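Local coordinates for abhydrolase domain-containing protein (PDB 5H3H), which hydrolyses esters as an esterase of the alpha/beta hydrolase fold and probably also acts as a perhydrolase, forming peracids such as peracetic acid, at residues T128-Y133 / D200-L205; I101-L106 / P206-D211; C223-A228 / S238-F243. All coordinates share one frame; numbering follows the deposited sequence.

Contact 1. Residues T128-Y133 / D200-L205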
ATOM      1  N   THR B 128      15.873   7.975 -16.850  1.00 25.30           N
ATOM      2  CA  THR B 128      16.751   9.073 -17.268  1.00 29.29           C
ATOM      3  C   THR B 128      17.740   9.454 -16.139  1.00 28.31           C
ATOM      4  O   THR B 128      17.523   9.122 -14.968  1.00 30.46           O
ATOM      5  CB  THR B 128      15.927  10.287 -17.781  1.00 27.58           C
ATOM      6  OG1 THR B 128      14.978  10.741 -16.779  1.00 28.62           O
ATOM      7  CG2 THR B 128      15.202   9.863 -19.068  1.00 29.64           C
ATOM      8  N   GLN B 129      18.846  10.091 -16.512  1.00 29.49           N
ATOM      9  CA  GLN B 129      19.912  10.400 -15.532  1.00 31.96           C
ATOM     10  C   GLN B 129      19.454  11.459 -14.532  1.00 30.75           C
ATOM     11  O   GLN B 129      18.564  12.252 -14.821  1.00 32.65           O
ATOM     12  CB  GLN B 129      21.179  10.870 -16.236  1.00 31.64           C
ATOM     13  CG  GLN B 129      21.664   9.926 -17.310  1.00 34.21           C
ATOM     14  CD  GLN B 129      23.185   9.932 -17.500  1.00 38.28           C
ATOM     15  OE1 GLN B 129      23.900  10.789 -16.951  1.00 39.05           O
ATOM     16  NE2 GLN B 129      23.685   8.959 -18.267  1.00 39.31           N
ATOM     17  N   ARG B 130      19.992  11.393 -13.322  1.00 36.79           N
ATOM     18  CA  ARG B 130      19.679  12.331 -12.241  1.00 39.91           C
ATOM     19  C   ARG B 130      20.932  12.519 -11.401  1.00 47.24           C
ATOM     20  O   ARG B 130      21.883  11.730 -11.519  1.00 46.09           O
ATOM     21  CB  ARG B 130      18.597  11.818 -11.300  1.00 37.41           C
ATOM     22  CG  ARG B 130      17.206  11.673 -11.871  1.00 38.12           C
ATOM     23  CD  ARG B 130      16.375  12.951 -11.962  1.00 35.22           C
ATOM     24  NE  ARG B 130      15.022  12.571 -12.374  1.00 33.65           N
ATOM     25  CZ  ARG B 130      14.688  12.141 -13.591  1.00 30.68           C
ATOM     26  NH1 ARG B 130      15.599  12.049 -14.562  1.00 27.56           N
ATOM     27  NH2 ARG B 130      13.436  11.793 -13.846  1.00 27.79           N
ATOM     28  N   ASP B 131      20.889  13.564 -10.561  1.00 50.83           N
ATOM     29  CA  ASP B 131      21.895  13.904  -9.532  1.00 57.77           C
ATOM     30  C   ASP B 131      23.040  12.883  -9.288  1.00 55.77           C
ATOM     31  O   ASP B 131      24.153  13.098  -9.770  1.00 61.30           O
ATOM     32  CB  ASP B 131      21.169  14.256  -8.220  1.00 63.83           C
ATOM     33  CG  ASP B 131      20.014  13.295  -7.904  1.00 68.34           C
ATOM     34  OD1 ASP B 131      20.323  12.135  -7.559  1.00 66.82           O
ATOM     35  OD2 ASP B 131      18.820  13.687  -8.015  1.00 71.55           O
ATOM     36  N   GLY B 132      22.758  11.801  -8.562  1.00 49.69           N
ATOM     37  CA  GLY B 132      23.709  10.702  -8.329  1.00 43.09           C
ATOM     38  C   GLY B 132      23.205   9.396  -8.936  1.00 45.25           C
ATOM     39  O   GLY B 132      23.224   8.330  -8.290  1.00 48.51           O
ATOM     40  N   TYR B 133      22.724   9.484 -10.180  1.00 43.35           N
ATOM     41  CA  TYR B 133      22.177   8.330 -10.909  1.00 38.43           C
ATOM     42  C   TYR B 133      22.615   8.555 -12.343  1.00 39.38           C
ATOM     43  O   TYR B 133      21.824   8.953 -13.194  1.00 37.69           O
ATOM     44  CB  TYR B 133      20.655   8.284 -10.722  1.00 33.70           C
ATOM     45  CG  TYR B 133      19.950   7.065 -11.250  1.00 33.15           C
ATOM     46  CD1 TYR B 133      19.936   5.859 -10.540  1.00 33.35           C
ATOM     47  CD2 TYR B 133      19.275   7.115 -12.467  1.00 30.52           C
ATOM     48  CE1 TYR B 133      19.288   4.740 -11.055  1.00 32.84           C
ATOM     49  CE2 TYR B 133      18.600   6.033 -12.969  1.00 30.99           C
ATOM     50  CZ  TYR B 133      18.566   4.847 -12.274  1.00 30.90           C
ATOM     51  OH  TYR B 133      17.875   3.797 -12.856  1.00 25.22           O
ATOM     52  N   ASP B 200      10.476   8.774 -11.042  1.00 28.73           N
ATOM     53  CA  ASP B 200      11.663   8.463 -10.250  1.00 30.41           C
ATOM     54  C   ASP B 200      11.206   7.603  -9.063  1.00 32.35           C
ATOM     55  O   ASP B 200      10.541   8.106  -8.169  1.00 36.51           O
ATOM     56  CB  ASP B 200      12.355   9.783  -9.786  1.00 32.72           C
ATOM     57  CG  ASP B 200      13.389   9.586  -8.600  1.00 35.64           C
ATOM     58  OD1 ASP B 200      13.710   8.429  -8.168  1.00 31.50           O
ATOM     59  OD2 ASP B 200      13.881  10.617  -8.101  1.00 34.97           O
ATOM     60  N   LEU B 201      11.525   6.315  -9.090  1.00 28.90           N
ATOM     61  CA  LEU B 201      11.105   5.402  -8.040  1.00 33.99           C
ATOM     62  C   LEU B 201      12.212   5.078  -7.040  1.00 32.64           C
ATOM     63  O   LEU B 201      12.065   4.109  -6.287  1.00 32.03           O
ATOM     64  CB  LEU B 201      10.581   4.090  -8.645  1.00 35.95           C
ATOM     65  CG  LEU B 201       9.497   4.236  -9.723  1.00 35.72           C
ATOM     66  CD1 LEU B 201       9.138   2.888 -10.316  1.00 37.30           C
ATOM     67  CD2 LEU B 201       8.246   4.905  -9.193  1.00 41.04           C
ATOM     68  N   ARG B 202      13.277   5.889  -6.957  1.00 32.96           N
ATOM     69  CA  ARG B 202      14.421   5.510  -6.078  1.00 33.36           C
ATOM     70  C   ARG B 202      14.017   5.314  -4.590  1.00 32.54           C
ATOM     71  O   ARG B 202      14.311   4.288  -3.998  1.00 31.23           O
ATOM     72  CB  ARG B 202      15.611   6.480  -6.211  1.00 31.66           C
ATOM     73  CG  ARG B 202      16.397   6.192  -7.479  1.00 32.06           C
ATOM     74  CD  ARG B 202      17.472   7.198  -7.696  1.00 34.28           C
ATOM     75  NE  ARG B 202      16.857   8.513  -7.824  1.00 33.75           N
ATOM     76  CZ  ARG B 202      17.503   9.666  -7.762  1.00 35.96           C
ATOM     77  NH1 ARG B 202      18.842   9.687  -7.630  1.00 33.99           N
ATOM     78  NH2 ARG B 202      16.811  10.818  -7.869  1.00 36.60           N
ATOM     79  N   ASP B 203      13.288   6.260  -4.040  1.00 36.68           N
ATOM     80  CA  ASP B 203      12.734   6.151  -2.667  1.00 42.41           C
ATOM     81  C   ASP B 203      11.902   4.896  -2.402  1.00 37.82           C
ATOM     82  O   ASP B 203      11.855   4.389  -1.275  1.00 34.62           O
ATOM     83  CB  ASP B 203      11.852   7.392  -2.334  1.00 49.44           C
ATOM     84  CG  ASP B 203      12.611   8.512  -1.600  1.00 55.32           C
ATOM     85  OD1 ASP B 203      13.823   8.389  -1.288  1.00 60.78           O
ATOM     86  OD2 ASP B 203      11.953   9.537  -1.302  1.00 64.46           O
ATOM     87  N   GLY B 204      11.209   4.413  -3.427  1.00 38.67           N
ATOM     88  CA  GLY B 204      10.252   3.336  -3.285  1.00 33.83           C
ATOM     89  C   GLY B 204      10.821   1.927  -3.273  1.00 34.06           C
ATOM     90  O   GLY B 204      10.212   1.039  -2.657  1.00 31.00           O
ATOM     91  N   LEU B 205      11.922   1.692  -3.991  1.00 31.00           N
ATOM     92  CA  LEU B 205      12.566   0.364  -4.057  1.00 33.62           C
ATOM     93  C   LEU B 205      12.744  -0.368  -2.733  1.00 31.09           C
ATOM     94  O   LEU B 205      12.355  -1.526  -2.613  1.00 30.09           O
ATOM     95  CB  LEU B 205      13.935   0.435  -4.782  1.00 35.33           C
ATOM     96  CG  LEU B 205      14.013   0.729  -6.291  1.00 38.81           C
ATOM     97  CD1 LEU B 205      15.331   0.247  -6.889  1.00 37.81           C
ATOM     98  CD2 LEU B 205      12.838   0.109  -7.039  1.00 39.55           C
TER
HETATM   99  O   HOH W   1      20.770   7.703  -6.340  1.00 40.10           O
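Two donors share D131 OD1. R202 NH1 meets it on the syn side at 2.9 Å in an almost straight bond (176°) that is also a salt bridge, while the backbone N of G132 reaches the same oxygen on the anti side at 2.7 Å. Carboxylate and guanidinium are nearly coplanar, although the D131 side chain is poorly ordered. A bend at chi3 (-61°) turns the head of R202 back alongside D200, which it grips side-on from above the carboxylate plane: NE to OD1 at 3.2 Å and NH2 to OD2 at 2.9 Å. R202 N reaches D200 OD1 nearly along its C-O bond (2.8 Å), from the other side of the plane to NE, closing an Asx turn. The three charged residues thus tie together two loops, one following strand 114-120 and one preceding strand 211-217, that flank the mainly helical insertion expected of an alpha/beta hydrolase cap. R130 lays CG over one face of the R202 guanidinium, and its CB lies 4.0 Å from R202 NH2. The two arginine heads do not stack, their planes being 76° apart; R130 NH1 instead donates to T128 OG1 at 2.6 Å and to Q129 O, and NH2 to R197 O. A leucine in place of R202 would probably leave the carboxylates of D131 and D200 without their shared counter-charge, and D131 still freer to move. Y133 closes in obliquely, CB 3.8 Å from R202 NH1, with its hydroxyl bonded to V126 O. A water links R202 NH1 to G132 O.

Contact 2. Residues I101-L106 / P206-D211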
ATOM      1  N   ILE B 101       5.883   0.595 -13.897  1.00 25.82           N
ATOM      2  CA  ILE B 101       4.452   0.585 -13.522  1.00 22.83           C
ATOM      3  C   ILE B 101       4.168  -0.512 -12.497  1.00 23.95           C
ATOM      4  O   ILE B 101       3.374  -0.313 -11.564  1.00 19.77           O
ATOM      5  CB  ILE B 101       3.553   0.482 -14.759  1.00 24.37           C
ATOM      6  CG1 ILE B 101       3.739   1.721 -15.676  1.00 22.44           C
ATOM      7  CG2 ILE B 101       2.077   0.285 -14.367  1.00 24.36           C
ATOM      8  CD1 ILE B 101       3.195   1.523 -17.073  1.00 21.79           C
ATOM      9  N   ALA B 102       4.750  -1.686 -12.689  1.00 21.55           N
ATOM     10  CA  ALA B 102       4.615  -2.758 -11.713  1.00 21.85           C
ATOM     11  C   ALA B 102       5.045  -2.353 -10.294  1.00 22.10           C
ATOM     12  O   ALA B 102       4.332  -2.630  -9.353  1.00 24.57           O
ATOM     13  CB  ALA B 102       5.396  -3.964 -12.170  1.00 23.87           C
ATOM     14  N   LEU B 103       6.192  -1.709 -10.148  1.00 20.55           N
ATOM     15  CA  LEU B 103       6.674  -1.171  -8.860  1.00 20.01           C
ATOM     16  C   LEU B 103       5.704  -0.152  -8.233  1.00 23.08           C
ATOM     17  O   LEU B 103       5.373  -0.245  -7.014  1.00 22.30           O
ATOM     18  CB  LEU B 103       8.086  -0.566  -9.000  1.00 19.10           C
ATOM     19  CG  LEU B 103       9.155  -1.634  -9.248  1.00 20.28           C
ATOM     20  CD1 LEU B 103      10.416  -1.079  -9.908  1.00 21.04           C
ATOM     21  CD2 LEU B 103       9.561  -2.340  -7.965  1.00 21.37           C
ATOM     22  N   LYS B 104       5.253   0.807  -9.057  1.00 23.83           N
ATOM     23  CA  LYS B 104       4.374   1.862  -8.602  1.00 24.89           C
ATOM     24  C   LYS B 104       3.049   1.262  -8.102  1.00 26.55           C
ATOM     25  O   LYS B 104       2.479   1.758  -7.121  1.00 25.64           O
ATOM     26  CB  LYS B 104       4.059   2.824  -9.754  1.00 28.49           C
ATOM     27  CG  LYS B 104       3.388   4.137  -9.370  1.00 32.31           C
ATOM     28  CD  LYS B 104       4.149   4.874  -8.292  1.00 34.60           C
ATOM     29  CE  LYS B 104       4.101   6.388  -8.476  1.00 36.23           C
ATOM     30  NZ  LYS B 104       5.284   6.969  -7.760  1.00 40.32           N
ATOM     31  N   TYR B 105       2.576   0.243  -8.821  1.00 21.94           N
ATOM     32  CA  TYR B 105       1.392  -0.477  -8.450  1.00 24.22           C
ATOM     33  C   TYR B 105       1.569  -1.114  -7.095  1.00 28.78           C
ATOM     34  O   TYR B 105       0.632  -1.071  -6.229  1.00 29.75           O
ATOM     35  CB  TYR B 105       1.094  -1.575  -9.436  1.00 23.17           C
ATOM     36  CG  TYR B 105       0.155  -2.599  -8.820  1.00 23.54           C
ATOM     37  CD1 TYR B 105      -1.207  -2.320  -8.608  1.00 25.72           C
ATOM     38  CD2 TYR B 105       0.651  -3.828  -8.362  1.00 25.87           C
ATOM     39  CE1 TYR B 105      -2.064  -3.262  -8.022  1.00 24.81           C
ATOM     40  CE2 TYR B 105      -0.170  -4.746  -7.774  1.00 25.08           C
ATOM     41  CZ  TYR B 105      -1.534  -4.455  -7.556  1.00 25.56           C
ATOM     42  OH  TYR B 105      -2.355  -5.380  -6.935  1.00 25.71           O
ATOM     43  N   LEU B 106       2.729  -1.749  -6.904  1.00 27.91           N
ATOM     44  CA  LEU B 106       3.009  -2.343  -5.545  1.00 29.25           C
ATOM     45  C   LEU B 106       3.072  -1.290  -4.430  1.00 28.09           C
ATOM     46  O   LEU B 106       2.545  -1.534  -3.333  1.00 28.74           O
ATOM     47  CB  LEU B 106       4.264  -3.180  -5.545  1.00 26.55           C
ATOM     48  CG  LEU B 106       4.290  -4.691  -5.794  1.00 32.76           C
ATOM     49  CD1 LEU B 106       2.995  -5.430  -6.088  1.00 32.35           C
ATOM     50  CD2 LEU B 106       5.398  -5.063  -6.771  1.00 32.69           C
ATOM     51  N   PRO B 206      13.314   0.299  -1.713  1.00 38.94           N
ATOM     52  CA  PRO B 206      13.367  -0.387  -0.398  1.00 39.97           C
ATOM     53  C   PRO B 206      12.025  -0.671   0.316  1.00 41.79           C
ATOM     54  O   PRO B 206      12.047  -1.317   1.362  1.00 43.66           O
ATOM     55  CB  PRO B 206      14.229   0.543   0.452  1.00 40.97           C
ATOM     56  CG  PRO B 206      14.379   1.805  -0.317  1.00 39.71           C
ATOM     57  CD  PRO B 206      14.215   1.463  -1.753  1.00 38.24           C
ATOM     58  N   LYS B 207      10.889  -0.220  -0.220  1.00 36.80           N
ATOM     59  CA  LYS B 207       9.564  -0.520   0.348  1.00 38.29           C
ATOM     60  C   LYS B 207       8.956  -1.769  -0.238  1.00 38.88           C
ATOM     61  O   LYS B 207       7.994  -2.320   0.304  1.00 42.33           O
ATOM     62  CB  LYS B 207       8.605   0.659   0.157  1.00 39.32           C
ATOM     63  CG  LYS B 207       8.762   1.711   1.230  1.00 44.65           C
ATOM     64  CD  LYS B 207       9.152   3.067   0.669  1.00 48.10           C
ATOM     65  CE  LYS B 207       9.633   3.997   1.777  1.00 50.90           C
ATOM     66  NZ  LYS B 207       9.493   5.431   1.378  1.00 52.41           N
ATOM     67  N   ILE B 208       9.546  -2.252  -1.325  1.00 36.75           N
ATOM     68  CA  ILE B 208       9.070  -3.453  -1.970  1.00 35.01           C
ATOM     69  C   ILE B 208       9.442  -4.595  -1.049  1.00 39.00           C
ATOM     70  O   ILE B 208      10.592  -4.623  -0.592  1.00 36.82           O
ATOM     71  CB  ILE B 208       9.748  -3.621  -3.371  1.00 31.81           C
ATOM     72  CG1 ILE B 208       9.337  -2.456  -4.260  1.00 32.85           C
ATOM     73  CG2 ILE B 208       9.402  -4.966  -4.012  1.00 34.99           C
ATOM     74  CD1 ILE B 208       7.844  -2.287  -4.374  1.00 30.48           C
ATOM     75  N   THR B 209       8.471  -5.490  -0.770  1.00 38.85           N
ATOM     76  CA  THR B 209       8.641  -6.692   0.089  1.00 42.45           C
ATOM     77  C   THR B 209       8.530  -8.021  -0.644  1.00 41.02           C
ATOM     78  O   THR B 209       8.927  -9.048  -0.107  1.00 43.64           O
ATOM     79  CB  THR B 209       7.522  -6.785   1.173  1.00 47.20           C
ATOM     80  OG1 THR B 209       7.296  -5.505   1.749  1.00 54.14           O
ATOM     81  CG2 THR B 209       7.856  -7.789   2.288  1.00 54.82           C
ATOM     82  N   VAL B 210       7.950  -8.011  -1.838  1.00 32.37           N
ATOM     83  CA  VAL B 210       7.598  -9.223  -2.553  1.00 32.58           C
ATOM     84  C   VAL B 210       8.872  -9.858  -3.093  1.00 28.67           C
ATOM     85  O   VAL B 210       9.816  -9.146  -3.456  1.00 32.81           O
ATOM     86  CB  VAL B 210       6.700  -8.917  -3.798  1.00 34.95           C
ATOM     87  CG1 VAL B 210       6.087 -10.189  -4.337  1.00 36.25           C
ATOM     88  CG2 VAL B 210       5.597  -7.928  -3.456  1.00 40.40           C
ATOM     89  N   ASP B 211       8.865 -11.173  -3.174  1.00 26.53           N
ATOM     90  CA  ASP B 211       9.885 -11.945  -3.899  1.00 26.99           C
ATOM     91  C   ASP B 211      10.067 -11.426  -5.309  1.00 27.38           C
ATOM     92  O   ASP B 211       9.117 -11.448  -6.079  1.00 24.49           O
ATOM     93  CB  ASP B 211       9.458 -13.406  -4.024  1.00 30.92           C
ATOM     94  CG  ASP B 211       9.627 -14.217  -2.702  1.00 36.78           C
ATOM     95  OD1 ASP B 211      10.052 -13.681  -1.652  1.00 41.72           O
ATOM     96  OD2 ASP B 211       9.321 -15.425  -2.739  1.00 40.56           O
TER
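I208 reaches across to two leucines one helical turn apart, L103 and L106, and the contact they make is wholly apolar. CD2 of L103 rests on the I208 side chain near its middle, 3.7 Å from CG1 and 4.0 Å from CD1, the two side chains crossing at about a right angle. The same I208 CD1 touches CB of L106 at 3.9 Å, so the terminal methyl touches both leucines. I208 places it there by carrying CG1 anti to its own carbonyl carbon (chi1 -63°), with a second turn in the same sense at chi2. Further along the loop V210 adds a looser touch, its CG2 lying 4.2 Å from CG of L106. L106 itself has an eclipsed second torsion (chi2 1°), an unusual shape for a leucine.

Around this first shell, L107, on helix 97-109 like both leucines, also lies against I208, while V114 and L117 of strand 114-120 pack on L106, and L117 with A124 on L103. The loop is fixed by polar bonds as well: T209 N donates to E111 OE1, just beyond the helix, and D211 pairs through its backbone with L117, where strand 211-217 joins the sheet beside 114-120. K207 packs on V8 of the second subunit. All four touching side chains are buried. Helix 97-109 directly follows S96, which lines the ligand pocket and sits on a GxSxG sequence consistent with the nucleophile elbow; the contact therefore seats the loop entering strand 211-217 on what is probably the nucleophile helix of the alpha/beta hydrolase fold.

Contact 3. Residues C223-A228 / S238-F243; sequences CPFEFA and SRLEVF
The first turn of helix 225-234 runs past strand 239-243, with CA atoms nearest at F225 and V242 (8.8 Å) and at A228 and L240 (7.8 Å). The spacing of three residues on the helix against two on the strand brings F225 and A228 onto one helix face, next to the alternate strand residues V242 and L240. The turn into the helix is secured by F227 N bonding to P224 O at 2.8 Å.

F225 carries its CG anti to the backbone N (chi1 -174°), which sends the ring out to the strand, where it crosses V242 at about a right angle. The far corner of the ring meets both valine methyls, CE1 lying 3.8 Å from V242 CG1 and CZ 3.8 Å from V242 CG2. CZ also touches L240 CD2, at 4.2 Å, so one ring corner spans the two strand residues. Over one face of the same ring, offset toward its rim, sits A228 CB, which also meets L240 CD1 at 4.2 Å, closing a small apolar cluster.

I214 and H232 also pack on L240, and H216 lies against A228. The strand pairs through the backbone of R239, E241 and F243 with T212, I214 and H216 of the parallel strand 211-217, and is one of the sheet's two edge strands within the chain. Before the helix, C223 N is held by D220, a residue of the probable Ser-His-Asp triad. Strand 211-217, helix 225-234 and strand 239-243 form a beta-alpha-beta unit, and this contact packs its connecting helix on the second strand, at the edge of the alpha/beta hydrolase sheet.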
ATOM      1  N   CYS B 223      17.491   0.573 -21.704  1.00 25.45           N
ATOM      2  CA  CYS B 223      17.659   0.558 -20.283  1.00 25.58           C
ATOM      3  C   CYS B 223      19.006  -0.105 -19.974  1.00 22.48           C
ATOM      4  O   CYS B 223      19.161  -1.317 -20.007  1.00 23.12           O
ATOM      5  CB  CYS B 223      16.547  -0.236 -19.601  1.00 26.93           C
ATOM      6  SG  CYS B 223      14.949   0.532 -19.783  1.00 25.65           S
ATOM      7  N   PRO B 224      19.995   0.696 -19.633  1.00 25.65           N
ATOM      8  CA  PRO B 224      21.295   0.118 -19.451  1.00 23.97           C
ATOM      9  C   PRO B 224      21.361  -0.879 -18.276  1.00 24.56           C
ATOM     10  O   PRO B 224      20.660  -0.751 -17.202  1.00 24.53           O
ATOM     11  CB  PRO B 224      22.222   1.330 -19.206  1.00 26.56           C
ATOM     12  CG  PRO B 224      21.393   2.539 -19.252  1.00 27.48           C
ATOM     13  CD  PRO B 224      19.958   2.166 -19.517  1.00 26.97           C
ATOM     14  N   PHE B 225      22.203  -1.862 -18.468  1.00 21.44           N
ATOM     15  CA  PHE B 225      22.365  -2.892 -17.461  1.00 24.31           C
ATOM     16  C   PHE B 225      22.590  -2.368 -16.039  1.00 27.60           C
ATOM     17  O   PHE B 225      22.137  -3.036 -15.063  1.00 25.97           O
ATOM     18  CB  PHE B 225      23.470  -3.829 -17.847  1.00 25.24           C
ATOM     19  CG  PHE B 225      23.593  -4.982 -16.916  1.00 27.26           C
ATOM     20  CD1 PHE B 225      22.712  -6.055 -17.009  1.00 27.43           C
ATOM     21  CD2 PHE B 225      24.577  -5.000 -15.919  1.00 31.24           C
ATOM     22  CE1 PHE B 225      22.813  -7.131 -16.122  1.00 28.29           C
ATOM     23  CE2 PHE B 225      24.696  -6.095 -15.042  1.00 28.23           C
ATOM     24  CZ  PHE B 225      23.790  -7.133 -15.125  1.00 26.60           C
ATOM     25  N   GLU B 226      23.258  -1.196 -15.914  1.00 30.09           N
ATOM     26  CA  GLU B 226      23.428  -0.536 -14.623  1.00 30.02           C
ATOM     27  C   GLU B 226      22.093  -0.349 -13.840  1.00 30.54           C
ATOM     28  O   GLU B 226      22.082  -0.444 -12.587  1.00 27.20           O
ATOM     29  CB  GLU B 226      24.179   0.786 -14.744  1.00 32.81           C
ATOM     30  CG  GLU B 226      25.654   0.618 -15.102  1.00 36.43           C
ATOM     31  CD  GLU B 226      25.969   0.741 -16.583  1.00 41.48           C
ATOM     32  OE1 GLU B 226      25.094   0.477 -17.449  1.00 34.93           O
ATOM     33  OE2 GLU B 226      27.123   1.124 -16.881  1.00 47.70           O
ATOM     34  N   PHE B 227      20.989  -0.100 -14.550  1.00 25.85           N
ATOM     35  CA  PHE B 227      19.654  -0.054 -13.859  1.00 22.59           C
ATOM     36  C   PHE B 227      19.414  -1.351 -13.071  1.00 23.51           C
ATOM     37  O   PHE B 227      18.896  -1.324 -11.934  1.00 22.81           O
ATOM     38  CB  PHE B 227      18.510   0.046 -14.859  1.00 21.89           C
ATOM     39  CG  PHE B 227      18.326   1.393 -15.550  1.00 22.95           C
ATOM     40  CD1 PHE B 227      19.244   2.431 -15.468  1.00 22.79           C
ATOM     41  CD2 PHE B 227      17.217   1.558 -16.382  1.00 24.80           C
ATOM     42  CE1 PHE B 227      19.039   3.617 -16.162  1.00 26.28           C
ATOM     43  CE2 PHE B 227      16.993   2.759 -17.078  1.00 25.44           C
ATOM     44  CZ  PHE B 227      17.919   3.791 -16.970  1.00 27.35           C
ATOM     45  N   ALA B 228      19.785  -2.494 -13.661  1.00 24.10           N
ATOM     46  CA  ALA B 228      19.590  -3.796 -13.014  1.00 25.35           C
ATOM     47  C   ALA B 228      20.405  -3.933 -11.740  1.00 27.41           C
ATOM     48  O   ALA B 228      19.922  -4.412 -10.747  1.00 27.04           O
ATOM     49  CB  ALA B 228      19.917  -4.950 -13.955  1.00 25.91           C
ATOM     50  N   SER B 238      15.687  -9.706  -3.928  1.00 32.57           N
ATOM     51  CA  SER B 238      15.719  -9.893  -5.396  1.00 31.11           C
ATOM     52  C   SER B 238      16.851 -10.808  -5.914  1.00 30.08           C
ATOM     53  O   SER B 238      17.983 -10.708  -5.446  1.00 32.11           O
ATOM     54  CB  SER B 238      15.813  -8.542  -6.114  1.00 33.43           C
ATOM     55  OG  SER B 238      17.017  -7.835  -5.821  1.00 30.57           O
ATOM     56  N   ARG B 239      16.537 -11.689  -6.861  1.00 29.46           N
ATOM     57  CA  ARG B 239      17.544 -12.432  -7.646  1.00 32.72           C
ATOM     58  C   ARG B 239      17.808 -11.716  -8.959  1.00 32.80           C
ATOM     59  O   ARG B 239      16.941 -11.030  -9.471  1.00 34.50           O
ATOM     60  CB  ARG B 239      17.066 -13.833  -7.969  1.00 39.32           C
ATOM     61  CG  ARG B 239      16.647 -14.634  -6.735  1.00 49.09           C
ATOM     62  CD  ARG B 239      16.345 -16.100  -7.044  1.00 57.56           C
ATOM     63  NE  ARG B 239      16.626 -16.954  -5.879  1.00 67.21           N
ATOM     64  CZ  ARG B 239      15.816 -17.149  -4.830  1.00 68.34           C
ATOM     65  NH1 ARG B 239      14.619 -16.562  -4.771  1.00 70.80           N
ATOM     66  NH2 ARG B 239      16.206 -17.945  -3.824  1.00 64.38           N
ATOM     67  N   LEU B 240      18.988 -11.900  -9.521  1.00 29.84           N
ATOM     68  CA  LEU B 240      19.328 -11.273 -10.809  1.00 30.78           C
ATOM     69  C   LEU B 240      19.763 -12.335 -11.793  1.00 31.66           C
ATOM     70  O   LEU B 240      20.725 -13.047 -11.520  1.00 28.17           O
ATOM     71  CB  LEU B 240      20.478 -10.299 -10.612  1.00 30.52           C
ATOM     72  CG  LEU B 240      21.153  -9.760 -11.879  1.00 33.33           C
ATOM     73  CD1 LEU B 240      20.111  -8.997 -12.706  1.00 33.13           C
ATOM     74  CD2 LEU B 240      22.357  -8.888 -11.539  1.00 35.64           C
ATOM     75  N   GLU B 241      19.074 -12.443 -12.938  1.00 33.20           N
ATOM     76  CA  GLU B 241      19.546 -13.275 -14.047  1.00 29.97           C
ATOM     77  C   GLU B 241      19.969 -12.413 -15.244  1.00 28.14           C
ATOM     78  O   GLU B 241      19.145 -11.765 -15.867  1.00 24.29           O
ATOM     79  CB  GLU B 241      18.495 -14.297 -14.496  1.00 35.15           C
ATOM     80  CG  GLU B 241      18.645 -15.692 -13.847  1.00 42.78           C
ATOM     81  CD  GLU B 241      19.798 -16.591 -14.358  1.00 39.05           C
ATOM     82  OE1 GLU B 241      20.111 -16.640 -15.575  1.00 40.82           O
ATOM     83  OE2 GLU B 241      20.381 -17.306 -13.522  1.00 45.15           O
ATOM     84  N   VAL B 242      21.246 -12.489 -15.595  1.00 25.39           N
ATOM     85  CA  VAL B 242      21.860 -11.663 -16.610  1.00 23.61           C
ATOM     86  C   VAL B 242      21.692 -12.417 -17.925  1.00 25.13           C
ATOM     87  O   VAL B 242      22.059 -13.578 -18.049  1.00 29.51           O
ATOM     88  CB  VAL B 242      23.365 -11.453 -16.303  1.00 26.51           C
ATOM     89  CG1 VAL B 242      24.047 -10.544 -17.329  1.00 26.67           C
ATOM     90  CG2 VAL B 242      23.557 -10.871 -14.891  1.00 24.61           C
ATOM     91  N   PHE B 243      21.231 -11.706 -18.934  1.00 27.22           N
ATOM     92  CA  PHE B 243      21.092 -12.238 -20.250  1.00 26.65           C
ATOM     93  C   PHE B 243      22.302 -11.748 -21.030  1.00 25.78           C
ATOM     94  O   PHE B 243      22.368 -10.598 -21.428  1.00 24.76           O
ATOM     95  CB  PHE B 243      19.714 -11.870 -20.828  1.00 27.02           C
ATOM     96  CG  PHE B 243      18.617 -12.732 -20.240  1.00 27.07           C
ATOM     97  CD1 PHE B 243      18.227 -12.566 -18.921  1.00 26.65           C
ATOM     98  CD2 PHE B 243      18.078 -13.759 -20.950  1.00 28.14           C
ATOM     99  CE1 PHE B 243      17.269 -13.391 -18.335  1.00 25.32           C
ATOM    100  CE2 PHE B 243      17.133 -14.600 -20.375  1.00 28.52           C
ATOM    101  CZ  PHE B 243      16.709 -14.389 -19.069  1.00 26.42           C
TER

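Overall arrangement
Contact 1 is nested along the chain inside the loop closed by contact 2, and the two meet directly: L201 CD1 lies 3.8 Å from L103 CB, and L205 packs on L103 beside it. Contact 3 follows both in sequence and joins contact 1 where Y133 OH comes within 3.2 Å of F227 CD1. Contacts 2 and 3 do not touch, their nearest atoms about 6 Å apart. None of the touching side chains lines the ethaneperoxoic acid pocket: those of Y133 and L103 are each about 12 Å from the ligand, that of A228 about 14 Å.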